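Betaine aldehyde dehydrogenase (Staphylococcus aureus subsp. aureus COL, PDB 4QTO) catalyses the NAD-dependent oxidation of betaine aldehyde to glycine betaine. Local coordinates at residues A[34-39]-A[219-224]; A[188-193]-A[498-503]. One frame throughout, in Å; residues are numbered along the deposited sequence. Where two conformers were deposited one is given.

Contact 1. Residues A[34-39]-A[219-224]; sequences RQYIDG and LMEEVG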
# COMPACT_ATOMS: atom_id res chain seq x y z
N ARG A 34 -13.02 6.40 -41.00
CA ARG A 34 -13.10 7.72 -40.39
C ARG A 34 -12.57 7.88 -38.99
O ARG A 34 -12.22 6.93 -38.32
CB ARG A 34 -14.60 8.11 -40.38
CG ARG A 34 -15.21 8.30 -41.77
CD ARG A 34 -16.63 8.76 -41.63
NE ARG A 34 -17.18 9.15 -42.91
CZ ARG A 34 -18.28 9.89 -43.04
NH1 ARG A 34 -18.71 10.22 -44.26
NH2 ARG A 34 -18.95 10.32 -41.98
N GLN A 35 -12.45 9.15 -38.62
CA GLN A 35 -12.06 9.53 -37.26
C GLN A 35 -13.31 9.38 -36.39
O GLN A 35 -14.44 9.27 -36.92
CB GLN A 35 -11.63 11.00 -37.26
CG GLN A 35 -10.47 11.27 -38.19
CD GLN A 35 -9.97 12.69 -38.12
OE1 GLN A 35 -8.91 12.93 -37.54
NE2 GLN A 35 -10.73 13.63 -38.68
N TYR A 36 -13.14 9.40 -35.07
CA TYR A 36 -14.25 9.31 -34.14
C TYR A 36 -14.16 10.47 -33.17
O TYR A 36 -13.26 10.51 -32.34
CB TYR A 36 -14.27 7.97 -33.39
CG TYR A 36 -15.51 7.73 -32.57
CD1 TYR A 36 -16.72 7.44 -33.17
CD2 TYR A 36 -15.47 7.78 -31.19
CE1 TYR A 36 -17.85 7.17 -32.41
CE2 TYR A 36 -16.60 7.52 -30.43
CZ TYR A 36 -17.79 7.22 -31.08
OH TYR A 36 -18.97 6.92 -30.38
N ILE A 37 -15.03 11.46 -33.34
CA ILE A 37 -14.96 12.66 -32.56
C ILE A 37 -16.32 12.98 -31.95
O ILE A 37 -17.34 13.10 -32.66
CB ILE A 37 -14.47 13.86 -33.43
CG1 ILE A 37 -13.13 13.53 -34.10
CG2 ILE A 37 -14.37 15.11 -32.57
CD1 ILE A 37 -12.57 14.63 -34.99
N ASP A 38 -16.35 13.10 -30.64
CA ASP A 38 -17.55 13.48 -29.93
C ASP A 38 -18.75 12.60 -30.30
O ASP A 38 -19.85 13.10 -30.63
CB ASP A 38 -17.84 14.97 -30.18
CG ASP A 38 -18.64 15.61 -29.06
OD1 ASP A 38 -18.81 15.01 -27.98
OD2 ASP A 38 -19.04 16.78 -29.23
N GLY A 39 -18.52 11.30 -30.23
CA GLY A 39 -19.56 10.30 -30.48
C GLY A 39 -19.97 10.06 -31.92
O GLY A 39 -20.98 9.36 -32.15
N LEU A 219 -15.30 -1.24 -31.36
CA LEU A 219 -15.68 -2.11 -30.24
C LEU A 219 -16.01 -1.33 -28.96
O LEU A 219 -16.95 -1.68 -28.24
CB LEU A 219 -14.59 -3.16 -29.99
CG LEU A 219 -14.28 -4.09 -31.15
CD1 LEU A 219 -13.10 -4.99 -30.83
CD2 LEU A 219 -15.50 -4.94 -31.53
N MET A 220 -15.23 -0.30 -28.67
CA MET A 220 -15.52 0.55 -27.50
C MET A 220 -16.87 1.25 -27.64
O MET A 220 -17.64 1.35 -26.67
CB MET A 220 -14.41 1.55 -27.26
CG MET A 220 -13.15 0.85 -26.78
SD MET A 220 -11.91 2.03 -26.18
CE MET A 220 -11.38 2.67 -27.71
N GLU A 221 -17.17 1.72 -28.83
CA GLU A 221 -18.49 2.32 -29.07
C GLU A 221 -19.64 1.34 -28.78
O GLU A 221 -20.66 1.72 -28.23
CB GLU A 221 -18.60 2.86 -30.50
CG GLU A 221 -19.97 3.46 -30.82
CD GLU A 221 -20.04 4.08 -32.19
OE1 GLU A 221 -19.54 3.45 -33.15
OE2 GLU A 221 -20.64 5.21 -32.29
N GLU A 222 -19.45 0.07 -29.13
CA GLU A 222 -20.44 -0.97 -28.86
C GLU A 222 -20.69 -1.16 -27.36
O GLU A 222 -21.80 -1.46 -26.95
CB GLU A 222 -19.98 -2.31 -29.44
CG GLU A 222 -19.91 -2.38 -30.95
CD GLU A 222 -19.30 -3.68 -31.47
OE1 GLU A 222 -19.00 -4.59 -30.67
OE2 GLU A 222 -19.17 -3.80 -32.70
N VAL A 223 -19.64 -1.03 -26.56
CA VAL A 223 -19.76 -1.11 -25.10
C VAL A 223 -20.54 0.07 -24.57
O VAL A 223 -21.43 -0.08 -23.72
CB VAL A 223 -18.36 -1.16 -24.45
CG1 VAL A 223 -18.46 -1.05 -22.95
CG2 VAL A 223 -17.63 -2.45 -24.84
N GLY A 224 -20.22 1.24 -25.09
CA GLY A 224 -20.90 2.45 -24.74
C GLY A 224 -20.23 3.30 -23.70
O GLY A 224 -20.11 2.90 -22.55
O HOH W 1 -21.66 7.12 -33.99
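Tyr36 and Glu221 meet through the ends of their side chains, the phenol reaching from strand 35-37 and the carboxylate from the last turn of helix 211-223. Glu221 OE2 lies 3.1 Å from Tyr36 OH. OE2 approaches the ring at its edge, near the ring plane, and stands 3.4 Å from Tyr36 CE1. The carboxylate is turned steeply against the ring, the two planes 76° apart. Glu221 spans the gap as a rod: CG lies anti to its backbone N (chi1 178°) and the chain stays extended beyond it, carrying the carboxylate well clear of the helix. The aliphatic part adds a contact of its own, with Glu221 CG 3.6 Å from Tyr36 OH. Strand 35-37 pairs with strand 40-42 in a beta hairpin, and Asp38 and Gly39 take the positive phi angles of a type I' turn between them. Helix 211-223 is the connection of a beta-alpha-beta crossover from strand 200-204 to strand 230-232 in the Rossmann-type domain; Tyr36 also packs on Ile230 and Leu232 of that second strand. A water ties the turn to the helix, donating to Glu221 OE2 at 2.8 Å and to Gly39 O at 3.0 Å. The other carboxylate oxygen, OE1, accepts from the indole NE1 of Trp41 on the second hairpin strand. Partners on both oxygens probably restrict the rotation of the carboxylate. Trp41 also meets the Tyr36 ring, their planes about 50° apart, and a bound PEG comes within about 3 Å of the Glu221 side chain.

Contact 2. Residues A[188-193]-A[498-503]; sequences SWKIAP and EEYLVS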
# COMPACT_ATOMS: atom_id res chain seq x y z
N SER A 188 -3.79 -0.31 -26.05
CA SER A 188 -4.43 -0.90 -24.85
C SER A 188 -3.77 -0.43 -23.56
O SER A 188 -4.42 -0.21 -22.54
CB SER A 188 -4.49 -2.43 -24.88
OG SER A 188 -3.22 -3.06 -24.66
N TRP A 189 -2.45 -0.27 -23.59
CA TRP A 189 -1.71 0.18 -22.41
C TRP A 189 -2.10 1.57 -21.93
O TRP A 189 -1.96 1.90 -20.75
CB TRP A 189 -0.20 0.16 -22.68
CG TRP A 189 0.45 -1.20 -22.83
CD1 TRP A 189 -0.15 -2.39 -23.06
CD2 TRP A 189 1.86 -1.45 -22.88
NE1 TRP A 189 0.80 -3.38 -23.19
CE2 TRP A 189 2.04 -2.81 -23.05
CE3 TRP A 189 2.99 -0.63 -22.73
CZ2 TRP A 189 3.31 -3.39 -23.14
CZ3 TRP A 189 4.25 -1.22 -22.79
CH2 TRP A 189 4.38 -2.57 -22.99
N LYS A 190 -2.56 2.39 -22.86
CA LYS A 190 -3.00 3.74 -22.59
C LYS A 190 -4.51 3.84 -22.35
O LYS A 190 -4.95 4.48 -21.37
CB LYS A 190 -2.57 4.67 -23.75
CG LYS A 190 -1.06 4.65 -24.04
CD LYS A 190 -0.68 5.70 -25.05
CE LYS A 190 0.75 5.62 -25.54
NZ LYS A 190 1.74 5.78 -24.47
N ILE A 191 -5.31 3.18 -23.19
CA ILE A 191 -6.75 3.28 -23.07
C ILE A 191 -7.25 2.66 -21.79
O ILE A 191 -8.11 3.23 -21.09
CB ILE A 191 -7.45 2.56 -24.24
CG1 ILE A 191 -7.21 3.33 -25.55
CG2 ILE A 191 -8.93 2.44 -24.02
CD1 ILE A 191 -7.52 2.49 -26.76
N ALA A 192 -6.73 1.48 -21.45
CA ALA A 192 -7.28 0.74 -20.31
C ALA A 192 -7.24 1.53 -19.00
O ALA A 192 -8.28 1.66 -18.32
CB ALA A 192 -6.64 -0.62 -20.17
N PRO A 193 -6.07 2.08 -18.61
CA PRO A 193 -6.09 2.86 -17.36
C PRO A 193 -6.83 4.17 -17.48
O PRO A 193 -7.43 4.61 -16.51
CB PRO A 193 -4.60 3.09 -17.07
CG PRO A 193 -3.93 2.98 -18.42
CD PRO A 193 -4.70 1.88 -19.10
N GLU A 498 -1.50 5.01 -12.02
CA GLU A 498 -1.22 6.28 -11.34
C GLU A 498 -0.91 7.45 -12.26
O GLU A 498 -1.13 8.60 -11.88
CB GLU A 498 -0.11 6.09 -10.29
CG GLU A 498 -0.59 5.23 -9.15
CD GLU A 498 0.47 4.83 -8.13
OE1 GLU A 498 1.67 5.14 -8.31
OE2 GLU A 498 0.08 4.18 -7.15
N GLU A 499 -0.45 7.18 -13.48
CA GLU A 499 -0.20 8.25 -14.43
C GLU A 499 -1.52 8.94 -14.76
O GLU A 499 -1.53 10.14 -15.11
CB GLU A 499 0.37 7.78 -15.77
CG GLU A 499 1.72 7.09 -15.68
CD GLU A 499 2.89 8.02 -15.42
OE1 GLU A 499 2.76 9.24 -15.70
OE2 GLU A 499 3.93 7.49 -14.89
N TYR A 500 -2.64 8.20 -14.62
CA TYR A 500 -3.97 8.67 -14.97
C TYR A 500 -4.77 9.20 -13.78
O TYR A 500 -5.97 9.47 -13.91
CB TYR A 500 -4.74 7.59 -15.75
CG TYR A 500 -4.12 7.37 -17.13
CD1 TYR A 500 -3.10 6.46 -17.34
CD2 TYR A 500 -4.54 8.12 -18.21
CE1 TYR A 500 -2.48 6.34 -18.58
CE2 TYR A 500 -3.94 8.01 -19.45
CZ TYR A 500 -2.92 7.12 -19.63
OH TYR A 500 -2.30 7.01 -20.87
N LEU A 501 -4.09 9.37 -12.64
CA LEU A 501 -4.70 9.89 -11.44
C LEU A 501 -3.97 11.16 -11.00
O LEU A 501 -2.79 11.39 -11.34
CB LEU A 501 -4.60 8.87 -10.30
CG LEU A 501 -5.40 7.58 -10.53
CD1 LEU A 501 -5.07 6.57 -9.45
CD2 LEU A 501 -6.88 7.90 -10.53
N VAL A 502 -4.69 11.95 -10.21
CA VAL A 502 -4.11 13.14 -9.58
C VAL A 502 -4.56 13.11 -8.11
O VAL A 502 -5.69 12.70 -7.81
CB VAL A 502 -4.53 14.43 -10.28
CG1 VAL A 502 -6.04 14.62 -10.32
CG2 VAL A 502 -3.81 15.63 -9.67
N SER A 503 -3.66 13.51 -7.21
CA SER A 503 -3.98 13.53 -5.77
C SER A 503 -4.47 14.90 -5.35
O SER A 503 -3.92 15.92 -5.73
CB SER A 503 -2.72 13.23 -4.96
OG SER A 503 -2.26 11.92 -5.17
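Buried van der Waals packing joins Tyr500 to Pro193 and Lys190, setting the turn ahead of strand 501-509 against helix 183-197. Two ring carbons of Pro193 lie obliquely beside the CD1 and CE1 atoms of the phenol: its CG is 3.7 Å from Tyr500 CE1, and its CB is 3.7 Å from Tyr500 CD1. Tyr500 extends its ring toward the helix with CG anti to the carbonyl carbon (chi1 -68°), which brings the hydroxyl up to Lys190. There OH lies 3.7 Å from Lys190 CB and equally 3.7 Å from Lys190 O, too far for a hydrogen bond. The side-chain amide of Gln176 serves both oxygens instead, NE2 bonding to Tyr500 OH and more weakly to Lys190 O. Helix 183-197 follows strand 162-177 and leads on to strand 200-204 in the Rossmann-type domain, and it kinks at Pro193, whose nitrogen has no bond to the preceding turn. Tyr500 belongs to a type I turn from Glu498 to Leu501, closed by the bond from Leu501 N to Glu498 O at 3.2 Å. From this turn strand 501-509 runs antiparallel to strand 162-177 and into the intersubunit contact, where Ser503 bonds to Glu495 and Arg490 of the second subunit. The base of the Lys190 side chain, CB and then CG, lies by the hydroxyl; beyond it the chain leads away and bends at its end (chi4 -61°). Its NZ there forms a salt bridge with Glu491 and hydrogen bonds with Ser254 and Thr256.

Contacts 1 and 2 have centres 19 Å apart and meet through two successive helices of the Rossmann-type domain, 183-197 and 211-223, which are separated along the chain by strand 200-204. The join is apolar: Met220 SD lies 3.7 Å from Ile191 CG2. Contact 1 brings the N-terminal hairpin onto the outer part of the domain, whereas contact 2 leads toward the second subunit; the centre of contact 1 lies about 22 Å, and that of contact 2 about 14 Å, from the centre of the chain. The active site holds a PEG molecule and the mercaptoethanol-modified Cys313. A bound PEG lies about 10 Å from the Lys190 side chain, and a sodium ion about 14 Å from that of Tyr500.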